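Long-range contacts in alanine dehydrogenase (Archaeoglobus fulgidus, PDB 1OMO), which catalyses the reversible NAD-dependent oxidative deamination of L-alanine to pyruvate and ammonium, working as a homodimer: residues M59-L64 with M85-P90; P95-D100 with V303-A308; L120-S125 with R187-V192; E205-G210 with E283-F288. One frame throughout, in Å; residues are numbered along the deposited sequence.

Interaction 1: residues M59-L64 with M85-P90; sequences MGYAGL and MILNSP
An antiparallel strand pairing in the dimerisation-domain sheet holds Ala62 and Leu64 to Asn88 and Ile86, where strands 61-69 and 83-88 lie side by side. Ala62 with Asn88 and Leu64 with Ile86 are hydrogen-bonded pairs. Asn88 N to Ala62 O is short (2.6 Å), and Leu64 N meets Ile86 O at 2.9 Å. Between them, Gly63 faces Leu87 as a non-hydrogen-bonded pair with the CA atoms 4.3 Å apart; a CB on Gly63 would collide with Ile86 O and Met85 SD. Met85, its chain bent at both chi2 and chi3, brings SD to 3.6 Å from Leu64 N. On that face the Leu87 methyls lie obliquely against the Tyr61 ring, CD2 to CD2 3.5 Å. Past strand 83-88, beside the start of 61-69, the Pro90 ring lies against the backbone of Gly60 and Tyr61, its CD 3.2 Å from Gly60 O. Tyr61 OH is hydrogen-bonded to Glu306, and Asn88 OD1 accepts from Trp66 NE1 of the second subunit. Thus the face of Tyr61, Met85 and Leu87 is covered by helix 294-311, that of Ala62, Leu64, Ile86 and Asn88 packs on the second subunit, and strands 50-58 and 95-100 flank the pair.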
loop_
_atom_site.group_PDB
_atom_site.type_symbol
_atom_site.label_atom_id
_atom_site.label_comp_id
_atom_site.label_asym_id
_atom_site.label_seq_id
_atom_site.Cartn_x
_atom_site.Cartn_y
_atom_site.Cartn_z
ATOM N N MET A 59 17.876 4.400 -2.030
ATOM C CA MET A 59 19.015 3.737 -1.429
ATOM C C MET A 59 19.130 2.282 -1.833
ATOM O O MET A 59 19.717 1.487 -1.116
ATOM C CB MET A 59 18.928 3.831 0.097
ATOM C CG MET A 59 18.705 5.242 0.586
ATOM S SD MET A 59 18.492 5.282 2.341
ATOM C CE MET A 59 19.148 6.883 2.721
ATOM N N GLY A 60 18.549 1.931 -2.967
ATOM C CA GLY A 60 18.654 0.576 -3.441
ATOM C C GLY A 60 17.610 -0.418 -2.995
ATOM O O GLY A 60 17.702 -1.601 -3.338
ATOM N N TYR A 61 16.629 0.033 -2.223
ATOM C CA TYR A 61 15.564 -0.857 -1.777
ATOM C C TYR A 61 14.194 -0.306 -2.071
ATOM O O TYR A 61 14.027 0.859 -2.428
ATOM C CB TYR A 61 15.631 -1.111 -0.279
ATOM C CG TYR A 61 16.801 -1.927 0.149
ATOM C CD1 TYR A 61 18.072 -1.376 0.185
ATOM C CD2 TYR A 61 16.633 -3.248 0.551
ATOM C CE1 TYR A 61 19.157 -2.124 0.623
ATOM C CE2 TYR A 61 17.713 -4.012 0.996
ATOM C CZ TYR A 61 18.973 -3.438 1.037
ATOM O OH TYR A 61 20.031 -4.143 1.556
ATOM N N ALA A 62 13.205 -1.163 -1.936
ATOM C CA ALA A 62 11.838 -0.730 -2.126
ATOM C C ALA A 62 11.125 -1.394 -0.973
ATOM O O ALA A 62 11.611 -2.390 -0.442
ATOM C CB ALA A 62 11.291 -1.208 -3.463
ATOM N N GLY A 63 10.016 -0.814 -0.540
ATOM C CA GLY A 63 9.265 -1.413 0.564
ATOM C C GLY A 63 7.935 -0.746 0.786
ATOM O O GLY A 63 7.662 0.328 0.241
ATOM N N LEU A 64 7.085 -1.378 1.578
ATOM C CA LEU A 64 5.791 -0.788 1.886
ATOM C C LEU A 64 5.497 -0.914 3.368
ATOM O O LEU A 64 5.560 -2.010 3.903
ATOM C CB LEU A 64 4.661 -1.465 1.090
ATOM C CG LEU A 64 3.307 -0.817 1.486
ATOM C CD1 LEU A 64 2.446 -0.631 0.278
ATOM C CD2 LEU A 64 2.575 -1.666 2.526
ATOM N N MET A 85 6.570 -3.595 7.919
ATOM C CA MET A 85 7.279 -3.183 6.717
ATOM C C MET A 85 7.684 -4.424 5.925
ATOM O O MET A 85 8.249 -5.389 6.482
ATOM C CB MET A 85 8.550 -2.403 7.099
ATOM C CG MET A 85 9.650 -2.290 5.992
ATOM S SD MET A 85 9.090 -1.368 4.532
ATOM C CE MET A 85 9.322 0.349 5.170
ATOM N N ILE A 86 7.365 -4.401 4.637
ATOM C CA ILE A 86 7.764 -5.461 3.731
ATOM C C ILE A 86 8.885 -4.779 2.916
ATOM O O ILE A 86 8.660 -3.745 2.273
ATOM C CB ILE A 86 6.632 -5.924 2.771
ATOM C CG1 ILE A 86 5.436 -6.504 3.555
ATOM C CG2 ILE A 86 7.214 -6.994 1.832
ATOM C CD1 ILE A 86 4.150 -6.736 2.745
ATOM N N LEU A 87 10.091 -5.337 2.980
ATOM C CA LEU A 87 11.264 -4.794 2.283
ATOM C C LEU A 87 11.481 -5.637 1.058
ATOM O O LEU A 87 11.595 -6.850 1.183
ATOM C CB LEU A 87 12.524 -4.919 3.142
ATOM C CG LEU A 87 13.465 -3.763 3.445
ATOM C CD1 LEU A 87 14.807 -4.374 3.756
ATOM C CD2 LEU A 87 13.604 -2.799 2.321
ATOM N N ASN A 88 11.580 -5.005 -0.110
ATOM C CA ASN A 88 11.772 -5.768 -1.352
ATOM C C ASN A 88 13.019 -5.383 -2.129
ATOM O O ASN A 88 13.652 -4.363 -1.867
ATOM C CB ASN A 88 10.582 -5.593 -2.296
ATOM C CG ASN A 88 9.237 -5.904 -1.632
ATOM O OD1 ASN A 88 8.832 -5.246 -0.659
ATOM N ND2 ASN A 88 8.535 -6.905 -2.162
ATOM N N SER A 89 13.362 -6.220 -3.103
ATOM C CA SER A 89 14.501 -5.950 -3.980
ATOM C C SER A 89 13.953 -5.248 -5.219
ATOM O O SER A 89 13.022 -5.732 -5.839
ATOM C CB SER A 89 15.177 -7.254 -4.404
ATOM O OG SER A 89 15.901 -7.085 -5.613
ATOM N N PRO A 90 14.515 -4.096 -5.591
ATOM C CA PRO A 90 13.984 -3.442 -6.786
ATOM C C PRO A 90 14.321 -4.196 -8.100
ATOM O O PRO A 90 13.673 -3.976 -9.128
ATOM C CB PRO A 90 14.625 -2.053 -6.740
ATOM C CG PRO A 90 14.927 -1.834 -5.280
ATOM C CD PRO A 90 15.452 -3.208 -4.884
#

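Interaction 2: residues P95-D100 with V303-A308; sequences PLAVMD and VVYENA
Apolar packing carries most of the contact, beginning with Leu96 and Tyr305, whose side chains cross at about a right angle. Leu96 CB lies over one face of the Tyr305 ring, 4.0 Å from CZ, while Leu96 CG comes to 3.8 Å from Tyr305 OH. Farther down the same ring, Ala97 CB approaches Tyr305 CD2 obliquely at 3.8 Å. The ring gets there because Tyr305 CG stands anti to the backbone N (chi1 177°), which swings it off the helix toward the strand. Met99 and Val304 make the second apolar patch, tip to tip: SD of Met99 is 3.7 Å from Val304 CG1, and the bend at chi3 turns Met99 CE back toward Tyr305 CB, at 4.3 Å.

The arrangement is a helix laid across a sheet, with segment 303-308 of helix 294-311 running at 105° to strand 95-100. Leu96 and Ala97 both face Leu87, a classic beta bulge, and this lets two consecutive residues of the strand turn their side chains to the same tyrosine.

The polar part runs through one water. It donates to Leu96 O at 2.9 Å and is hydrogen-bonded to Tyr305 OH at 2.7 Å, linking the phenol to the strand backbone. A leucine in place of Tyr305 would probably leave that water without its helix-side partner and strip Leu96 of the ring its CB rests on. Leu87 and Leu4, from the strands bordering 95-100, also pack against Tyr305, whereas Val304 reaches Leu6 and Val11.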
loop_
_atom_site.group_PDB
_atom_site.type_symbol
_atom_site.label_atom_id
_atom_site.label_comp_id
_atom_site.label_asym_id
_atom_site.label_seq_id
_atom_site.Cartn_x
_atom_site.Cartn_y
_atom_site.Cartn_z
ATOM N N PRO A 95 10.418 -10.180 -1.811
ATOM C CA PRO A 95 10.212 -9.700 -0.435
ATOM C C PRO A 95 11.319 -10.250 0.466
ATOM O O PRO A 95 11.208 -11.359 1.014
ATOM C CB PRO A 95 8.834 -10.253 -0.065
ATOM C CG PRO A 95 8.764 -11.530 -0.847
ATOM C CD PRO A 95 9.392 -11.165 -2.196
ATOM N N LEU A 96 12.381 -9.453 0.588
ATOM C CA LEU A 96 13.562 -9.752 1.377
ATOM C C LEU A 96 13.246 -9.900 2.864
ATOM O O LEU A 96 13.835 -10.733 3.565
ATOM C CB LEU A 96 14.584 -8.614 1.206
ATOM C CG LEU A 96 15.705 -8.538 0.154
ATOM C CD1 LEU A 96 15.572 -9.615 -0.901
ATOM C CD2 LEU A 96 15.666 -7.154 -0.494
ATOM N N ALA A 97 12.332 -9.083 3.368
ATOM C CA ALA A 97 12.029 -9.151 4.797
ATOM C C ALA A 97 10.651 -8.580 5.142
ATOM O O ALA A 97 10.090 -7.754 4.399
ATOM C CB ALA A 97 13.120 -8.378 5.589
ATOM N N VAL A 98 10.111 -9.053 6.255
ATOM C CA VAL A 98 8.849 -8.580 6.797
ATOM C C VAL A 98 9.285 -8.291 8.216
ATOM O O VAL A 98 9.664 -9.215 8.948
ATOM C CB VAL A 98 7.754 -9.671 6.818
ATOM C CG1 VAL A 98 6.556 -9.164 7.609
ATOM C CG2 VAL A 98 7.309 -10.022 5.392
ATOM N N MET A 99 9.274 -7.009 8.591
ATOM C CA MET A 99 9.713 -6.563 9.926
ATOM C C MET A 99 8.719 -5.693 10.677
ATOM O O MET A 99 7.835 -5.056 10.101
ATOM C CB MET A 99 10.925 -5.637 9.878
ATOM C CG MET A 99 11.005 -4.500 8.939
ATOM S SD MET A 99 12.755 -3.953 9.082
ATOM C CE MET A 99 13.401 -5.078 7.876
ATOM N N ASP A 100 8.944 -5.605 11.975
ATOM C CA ASP A 100 8.155 -4.722 12.796
ATOM C C ASP A 100 8.653 -3.330 12.424
ATOM O O ASP A 100 9.866 -3.094 12.321
ATOM C CB ASP A 100 8.443 -4.904 14.286
ATOM C CG ASP A 100 7.937 -3.711 15.108
ATOM O OD1 ASP A 100 6.748 -3.419 15.001
ATOM O OD2 ASP A 100 8.698 -3.053 15.837
ATOM N N VAL A 303 18.704 -0.278 6.888
ATOM C CA VAL A 303 19.755 -0.419 7.883
ATOM C C VAL A 303 19.513 -1.604 8.802
ATOM O O VAL A 303 20.450 -2.312 9.158
ATOM C CB VAL A 303 19.881 0.850 8.711
ATOM C CG1 VAL A 303 20.734 0.582 9.951
ATOM C CG2 VAL A 303 20.508 1.948 7.860
ATOM N N VAL A 304 18.259 -1.797 9.205
ATOM C CA VAL A 304 17.879 -2.912 10.066
ATOM C C VAL A 304 18.111 -4.233 9.335
ATOM O O VAL A 304 18.575 -5.226 9.931
ATOM C CB VAL A 304 16.373 -2.855 10.428
ATOM C CG1 VAL A 304 15.908 -4.199 11.004
ATOM C CG2 VAL A 304 16.119 -1.733 11.419
ATOM N N TYR A 305 17.764 -4.261 8.047
ATOM C CA TYR A 305 17.921 -5.502 7.283
ATOM C C TYR A 305 19.402 -5.914 7.142
ATOM O O TYR A 305 19.749 -7.050 7.412
ATOM C CB TYR A 305 17.242 -5.394 5.898
ATOM C CG TYR A 305 17.435 -6.621 5.014
ATOM C CD1 TYR A 305 18.216 -6.552 3.867
ATOM C CD2 TYR A 305 16.885 -7.863 5.360
ATOM C CE1 TYR A 305 18.462 -7.688 3.071
ATOM C CE2 TYR A 305 17.121 -9.000 4.576
ATOM C CZ TYR A 305 17.917 -8.902 3.430
ATOM O OH TYR A 305 18.165 -9.999 2.656
ATOM N N GLU A 306 20.267 -4.992 6.750
ATOM C CA GLU A 306 21.682 -5.298 6.588
ATOM C C GLU A 306 22.323 -5.600 7.931
ATOM O O GLU A 306 23.186 -6.466 8.019
ATOM C CB GLU A 306 22.391 -4.144 5.859
ATOM C CG GLU A 306 21.874 -4.013 4.424
ATOM C CD GLU A 306 22.411 -2.830 3.664
ATOM O OE1 GLU A 306 22.094 -2.702 2.469
ATOM O OE2 GLU A 306 23.148 -2.016 4.249
ATOM N N ASN A 307 21.908 -4.922 8.993
ATOM C CA ASN A 307 22.500 -5.238 10.275
ATOM C C ASN A 307 22.006 -6.594 10.734
ATOM O O ASN A 307 22.666 -7.261 11.518
ATOM C CB ASN A 307 22.149 -4.197 11.319
ATOM C CG ASN A 307 22.995 -2.958 11.203
ATOM O OD1 ASN A 307 24.067 -2.989 10.614
ATOM N ND2 ASN A 307 22.528 -1.864 11.775
ATOM N N ALA A 308 20.830 -6.989 10.263
ATOM C CA ALA A 308 20.263 -8.263 10.629
ATOM C C ALA A 308 21.065 -9.394 9.950
ATOM O O ALA A 308 21.347 -10.421 10.581
ATOM C CB ALA A 308 18.793 -8.317 10.227
HETATM O O HOH W 1 16.265 -11.876 2.602
#

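Interaction 3: residues L120-S125 with R187-V192; sequences LARKNS and RCDVLV
Arg122 and Asp189 form the charged part of this contact. Their salt bridge uses one guanidinium nitrogen, NH2, which meets Asp189 OD1 at 2.8 Å. The oxygen lies at the guanidinium edge but is met on its anti side, 32° out of the carboxylate plane, the two flat groups 83° apart, so the grip is single. A bend at chi3 (-89°) folds the arginine back over its own turn, where NH1 donates to Asn124 OD1 at 2.8 Å; NE donates to Gly210 O. A methionine at Arg122 would probably leave the Asp189 carboxylate without its positive mate and the Gly210 carbonyl without this donor.

Three waters fill in the polar seam, linking Arg122 NH2 to Cys188 O, Arg122 NH1 to Asp189 OD1, and Arg122 N to Asp189 O. Val190 CG2 touches Ala121 CB at 3.8 Å and also lies against the Ser125 side chain, 3.4 Å from its OG.

The type I turn 122-125 thus joins helix 102-120 to the first strand of the Rossmann domain beside strand 190-193. Asp189 OD2 accepts from the amides of Ser126 and Val127, so the carboxylate is probably held in its charged form, ionic toward Arg122 and hydrogen-bonded toward the start of strand 127-131.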
loop_
_atom_site.group_PDB
_atom_site.type_symbol
_atom_site.label_atom_id
_atom_site.label_comp_id
_atom_site.label_asym_id
_atom_site.label_seq_id
_atom_site.Cartn_x
_atom_site.Cartn_y
_atom_site.Cartn_z
ATOM N N LEU A 120 17.855 23.908 11.206
ATOM C CA LEU A 120 17.035 25.083 11.370
ATOM C C LEU A 120 17.152 25.902 12.652
ATOM O O LEU A 120 16.882 27.092 12.632
ATOM C CB LEU A 120 15.581 24.663 11.166
ATOM C CG LEU A 120 14.888 24.726 9.815
ATOM C CD1 LEU A 120 15.830 24.953 8.685
ATOM C CD2 LEU A 120 14.088 23.436 9.663
ATOM N N ALA A 121 17.547 25.275 13.753
ATOM C CA ALA A 121 17.641 25.971 15.036
ATOM C C ALA A 121 18.943 26.736 15.214
ATOM O O ALA A 121 19.962 26.367 14.633
ATOM C CB ALA A 121 17.482 24.980 16.177
ATOM N N ARG A 122 18.908 27.791 16.027
ATOM C CA ARG A 122 20.106 28.595 16.284
ATOM C C ARG A 122 21.208 27.699 16.793
ATOM O O ARG A 122 20.992 26.884 17.697
ATOM C CB ARG A 122 19.823 29.653 17.326
ATOM C CG ARG A 122 18.942 30.753 16.857
ATOM C CD ARG A 122 18.827 31.784 17.944
ATOM N NE ARG A 122 17.726 31.519 18.867
ATOM C CZ ARG A 122 17.886 31.229 20.142
ATOM N NH1 ARG A 122 19.113 31.149 20.643
ATOM N NH2 ARG A 122 16.827 31.061 20.916
ATOM N N LYS A 123 22.390 27.839 16.217
ATOM C CA LYS A 123 23.505 27.011 16.624
ATOM C C LYS A 123 23.794 27.063 18.129
ATOM O O LYS A 123 24.401 26.136 18.674
ATOM C CB LYS A 123 24.733 27.377 15.785
ATOM C CG LYS A 123 24.549 26.970 14.324
ATOM C CD LYS A 123 25.088 28.015 13.361
ATOM C CE LYS A 123 26.606 27.932 13.205
ATOM N NZ LYS A 123 27.050 27.156 11.992
ATOM N N ASN A 124 23.306 28.101 18.811
ATOM C CA ASN A 124 23.526 28.250 20.263
ATOM C C ASN A 124 22.363 27.771 21.176
ATOM O O ASN A 124 22.367 28.032 22.381
ATOM C CB ASN A 124 23.872 29.723 20.597
ATOM C CG ASN A 124 22.699 30.685 20.352
ATOM O OD1 ASN A 124 21.686 30.320 19.777
ATOM N ND2 ASN A 124 22.856 31.922 20.779
ATOM N N SER A 125 21.387 27.057 20.611
ATOM C CA SER A 125 20.235 26.566 21.391
ATOM C C SER A 125 20.688 25.751 22.587
ATOM O O SER A 125 21.581 24.905 22.474
ATOM C CB SER A 125 19.300 25.695 20.519
ATOM O OG SER A 125 18.651 26.471 19.527
ATOM N N ARG A 187 8.744 28.809 26.336
ATOM C CA ARG A 187 9.805 29.804 26.369
ATOM C C ARG A 187 11.093 29.018 26.318
ATOM O O ARG A 187 11.533 28.495 27.334
ATOM C CB ARG A 187 9.684 30.598 27.680
ATOM C CG ARG A 187 10.836 31.515 27.987
ATOM C CD ARG A 187 10.415 32.521 29.044
ATOM N NE ARG A 187 9.360 33.399 28.547
ATOM C CZ ARG A 187 8.204 33.593 29.164
ATOM N NH1 ARG A 187 7.302 34.412 28.636
ATOM N NH2 ARG A 187 7.954 32.965 30.308
ATOM N N CYS A 188 11.694 28.935 25.137
ATOM C CA CYS A 188 12.912 28.152 24.957
ATOM C C CYS A 188 13.559 28.470 23.625
ATOM O O CYS A 188 13.057 29.303 22.890
ATOM C CB CYS A 188 12.554 26.664 24.981
ATOM S SG CYS A 188 11.329 26.243 23.712
ATOM N N ASP A 189 14.663 27.811 23.295
ATOM C CA ASP A 189 15.302 28.040 21.985
ATOM C C ASP A 189 14.751 27.029 20.938
ATOM O O ASP A 189 14.589 27.356 19.765
ATOM C CB ASP A 189 16.826 27.888 22.095
ATOM C CG ASP A 189 17.420 28.684 23.268
ATOM O OD1 ASP A 189 17.116 29.890 23.395
ATOM O OD2 ASP A 189 18.187 28.092 24.062
ATOM N N VAL A 190 14.457 25.811 21.400
ATOM C CA VAL A 190 13.923 24.717 20.583
ATOM C C VAL A 190 12.704 24.177 21.343
ATOM O O VAL A 190 12.821 23.730 22.497
ATOM C CB VAL A 190 14.991 23.580 20.408
ATOM C CG1 VAL A 190 14.403 22.383 19.631
ATOM C CG2 VAL A 190 16.223 24.146 19.654
ATOM N N LEU A 191 11.541 24.247 20.698
ATOM C CA LEU A 191 10.284 23.788 21.285
ATOM C C LEU A 191 9.762 22.578 20.481
ATOM O O LEU A 191 9.539 22.682 19.278
ATOM C CB LEU A 191 9.262 24.947 21.261
ATOM C CG LEU A 191 7.805 24.694 21.705
ATOM C CD1 LEU A 191 7.753 24.297 23.189
ATOM C CD2 LEU A 191 6.957 25.963 21.469
ATOM N N VAL A 192 9.593 21.449 21.160
ATOM C CA VAL A 192 9.121 20.199 20.567
ATOM C C VAL A 192 7.647 19.928 20.945
ATOM O O VAL A 192 7.388 19.532 22.077
ATOM C CB VAL A 192 9.940 19.012 21.119
ATOM C CG1 VAL A 192 9.509 17.726 20.451
ATOM C CG2 VAL A 192 11.427 19.273 20.957
HETATM O O HOH W 2 14.053 31.652 21.325
HETATM O O HOH W 3 16.485 28.286 17.756
HETATM O O HOH W 4 19.432 31.669 23.253
#

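Interaction 4: residues E205-G210 with E283-F288; sequences EWVEEG and EEITIF
Val207 packs its CG1 methyl against CD1 of Ile285, 3.7 Å away, the two side chains crossing at a slant. Ile285 is extended beyond CG1 (chi2 179°), and that stretch carries CD1 out to the valine while CG1 passes 3.9 Å from Glu208 O. Ile230 of helix 228-232 packs on Val207 as well, adding to this buried apolar patch.

Toward the surface the contact turns polar. Gly210 N donates to Glu283 O at 2.8 Å, but the bond is bent (144° at the hydrogen) and the amide sits well above the carbonyl plane. The neighbouring carbonyl, Glu284 O, receives a CA-H...O contact from Gly210 CA at 3.2 Å. Gly210 has a positive phi of 75°, a conformation glycine adopts easily. Glu209 lays its CB 3.3 Å from the same Glu283 O and runs on past the base of Glu283. The two acids bring OE2 of Glu209 and OE1 of Glu283 no nearer than 5.5 Å, a spacing that probably limits their repulsion.

Both segments lead into neighbouring parallel strands, 212-215 and 285-289, and Thr286 already pairs with Thr211 and Ile213. These are the approach loops at the N-terminal edge of a Rossmann-type sheet, away from the NAD site.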
loop_
_atom_site.group_PDB
_atom_site.type_symbol
_atom_site.label_atom_id
_atom_site.label_comp_id
_atom_site.label_asym_id
_atom_site.label_seq_id
_atom_site.Cartn_x
_atom_site.Cartn_y
_atom_site.Cartn_z
ATOM N N GLU A 205 1.855 34.495 21.773
ATOM C CA GLU A 205 2.559 35.387 22.691
ATOM C C GLU A 205 3.530 34.655 23.603
ATOM O O GLU A 205 4.347 35.277 24.254
ATOM C CB GLU A 205 1.564 36.221 23.520
ATOM C CG GLU A 205 0.960 35.476 24.702
ATOM C CD GLU A 205 -0.516 35.776 24.898
ATOM O OE1 GLU A 205 -1.288 35.659 23.921
ATOM O OE2 GLU A 205 -0.907 36.115 26.038
ATOM N N TRP A 206 3.452 33.333 23.662
ATOM C CA TRP A 206 4.380 32.572 24.493
ATOM C C TRP A 206 5.686 32.291 23.715
ATOM O O TRP A 206 6.709 31.946 24.301
ATOM C CB TRP A 206 3.772 31.221 24.902
ATOM C CG TRP A 206 2.488 31.263 25.701
ATOM C CD1 TRP A 206 1.889 32.363 26.253
ATOM C CD2 TRP A 206 1.666 30.141 26.057
ATOM N NE1 TRP A 206 0.748 31.995 26.934
ATOM C CE2 TRP A 206 0.586 30.639 26.832
ATOM C CE3 TRP A 206 1.736 28.767 25.798
ATOM C CZ2 TRP A 206 -0.413 29.811 27.349
ATOM C CZ3 TRP A 206 0.739 27.940 26.313
ATOM C CH2 TRP A 206 -0.324 28.469 27.078
ATOM N N VAL A 207 5.654 32.435 22.394
ATOM C CA VAL A 207 6.846 32.103 21.612
ATOM C C VAL A 207 7.761 33.281 21.374
ATOM O O VAL A 207 7.352 34.296 20.804
ATOM C CB VAL A 207 6.493 31.482 20.236
ATOM C CG1 VAL A 207 7.790 31.079 19.497
ATOM C CG2 VAL A 207 5.593 30.258 20.424
ATOM N N GLU A 208 9.003 33.124 21.827
ATOM C CA GLU A 208 10.010 34.164 21.676
ATOM C C GLU A 208 10.710 34.075 20.328
ATOM O O GLU A 208 10.710 33.022 19.679
ATOM C CB GLU A 208 11.064 34.056 22.789
ATOM C CG GLU A 208 10.471 33.808 24.197
ATOM C CD GLU A 208 11.094 34.677 25.298
ATOM O OE1 GLU A 208 11.027 34.264 26.468
ATOM O OE2 GLU A 208 11.635 35.767 25.013
ATOM N N GLU A 209 11.291 35.202 19.927
ATOM C CA GLU A 209 12.050 35.309 18.709
ATOM C C GLU A 209 13.166 34.261 18.786
ATOM O O GLU A 209 13.581 33.876 19.881
ATOM C CB GLU A 209 12.691 36.702 18.614
ATOM C CG GLU A 209 11.720 37.854 18.566
ATOM C CD GLU A 209 12.391 39.186 18.210
ATOM O OE1 GLU A 209 11.657 40.164 17.981
ATOM O OE2 GLU A 209 13.637 39.260 18.156
ATOM N N GLY A 210 13.636 33.803 17.620
ATOM C CA GLY A 210 14.716 32.826 17.557
ATOM C C GLY A 210 14.359 31.393 17.913
ATOM O O GLY A 210 15.224 30.501 17.899
ATOM N N GLU A 283 16.618 36.290 14.679
ATOM C CA GLU A 283 15.315 36.724 15.157
ATOM C C GLU A 283 14.164 35.822 14.744
ATOM O O GLU A 283 13.259 35.554 15.529
ATOM C CB GLU A 283 15.054 38.155 14.665
ATOM C CG GLU A 283 16.040 39.185 15.244
ATOM C CD GLU A 283 17.491 39.032 14.720
ATOM O OE1 GLU A 283 18.452 39.101 15.543
ATOM O OE2 GLU A 283 17.664 38.857 13.484
ATOM N N GLU A 284 14.211 35.324 13.518
ATOM C CA GLU A 284 13.113 34.509 13.023
ATOM C C GLU A 284 12.698 33.293 13.820
ATOM O O GLU A 284 13.477 32.677 14.566
ATOM C CB GLU A 284 13.362 34.103 11.564
ATOM C CG GLU A 284 14.585 33.257 11.289
ATOM C CD GLU A 284 14.733 32.973 9.797
ATOM O OE1 GLU A 284 15.779 32.456 9.356
ATOM O OE2 GLU A 284 13.778 33.272 9.059
ATOM N N ILE A 285 11.421 32.975 13.680
ATOM C CA ILE A 285 10.872 31.797 14.326
ATOM C C ILE A 285 10.815 30.744 13.239
ATOM O O ILE A 285 10.213 30.991 12.204
ATOM C CB ILE A 285 9.429 32.028 14.828
ATOM C CG1 ILE A 285 9.471 33.036 15.980
ATOM C CG2 ILE A 285 8.796 30.644 15.218
ATOM C CD1 ILE A 285 8.100 33.404 16.600
ATOM N N THR A 286 11.457 29.597 13.449
ATOM C CA THR A 286 11.409 28.535 12.440
ATOM C C THR A 286 10.514 27.398 12.904
ATOM O O THR A 286 10.360 27.160 14.113
ATOM C CB THR A 286 12.844 27.974 12.086
ATOM O OG1 THR A 286 13.557 27.656 13.292
ATOM C CG2 THR A 286 13.636 28.978 11.243
ATOM N N ILE A 287 9.904 26.723 11.930
ATOM C CA ILE A 287 9.046 25.598 12.206
ATOM C C ILE A 287 9.307 24.429 11.263
ATOM O O ILE A 287 9.378 24.596 10.065
ATOM C CB ILE A 287 7.523 25.923 12.063
ATOM C CG1 ILE A 287 7.028 26.870 13.152
ATOM C CG2 ILE A 287 6.725 24.595 12.195
ATOM C CD1 ILE A 287 5.568 27.343 12.929
ATOM N N PHE A 288 9.464 23.242 11.840
ATOM C CA PHE A 288 9.591 22.040 11.052
ATOM C C PHE A 288 8.251 21.276 11.273
ATOM O O PHE A 288 7.965 20.805 12.370
ATOM C CB PHE A 288 10.759 21.158 11.514
ATOM C CG PHE A 288 10.748 19.775 10.890
ATOM C CD1 PHE A 288 10.766 18.632 11.679
ATOM C CD2 PHE A 288 10.736 19.625 9.509
ATOM C CE1 PHE A 288 10.775 17.358 11.098
ATOM C CE2 PHE A 288 10.749 18.368 8.927
ATOM C CZ PHE A 288 10.771 17.223 9.717
#

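How the interactions relate
The four contacts fall into two groups on opposite sides of the chain's centre. Interactions 1 and 2 have centres 9 Å apart and share the mixed sheet of the dimerisation domain, where Leu87 N is hydrogen-bonded to Ala97 O (2.8 Å). Interactions 3 and 4, also 9 Å apart, lie in the Rossmann domain, tied by the salt bridge of Arg187 NE to Glu208 OE1 (2.8 Å). Centres in different groups are 35 to 40 Å apart. Met85 of interaction 1 lies about 4 Å, side chain to side chain, from Lys65, the inferred proton donor/acceptor; Val190 of interaction 3 is about 12 Å, again between side chains, from NAD-binding Gln136.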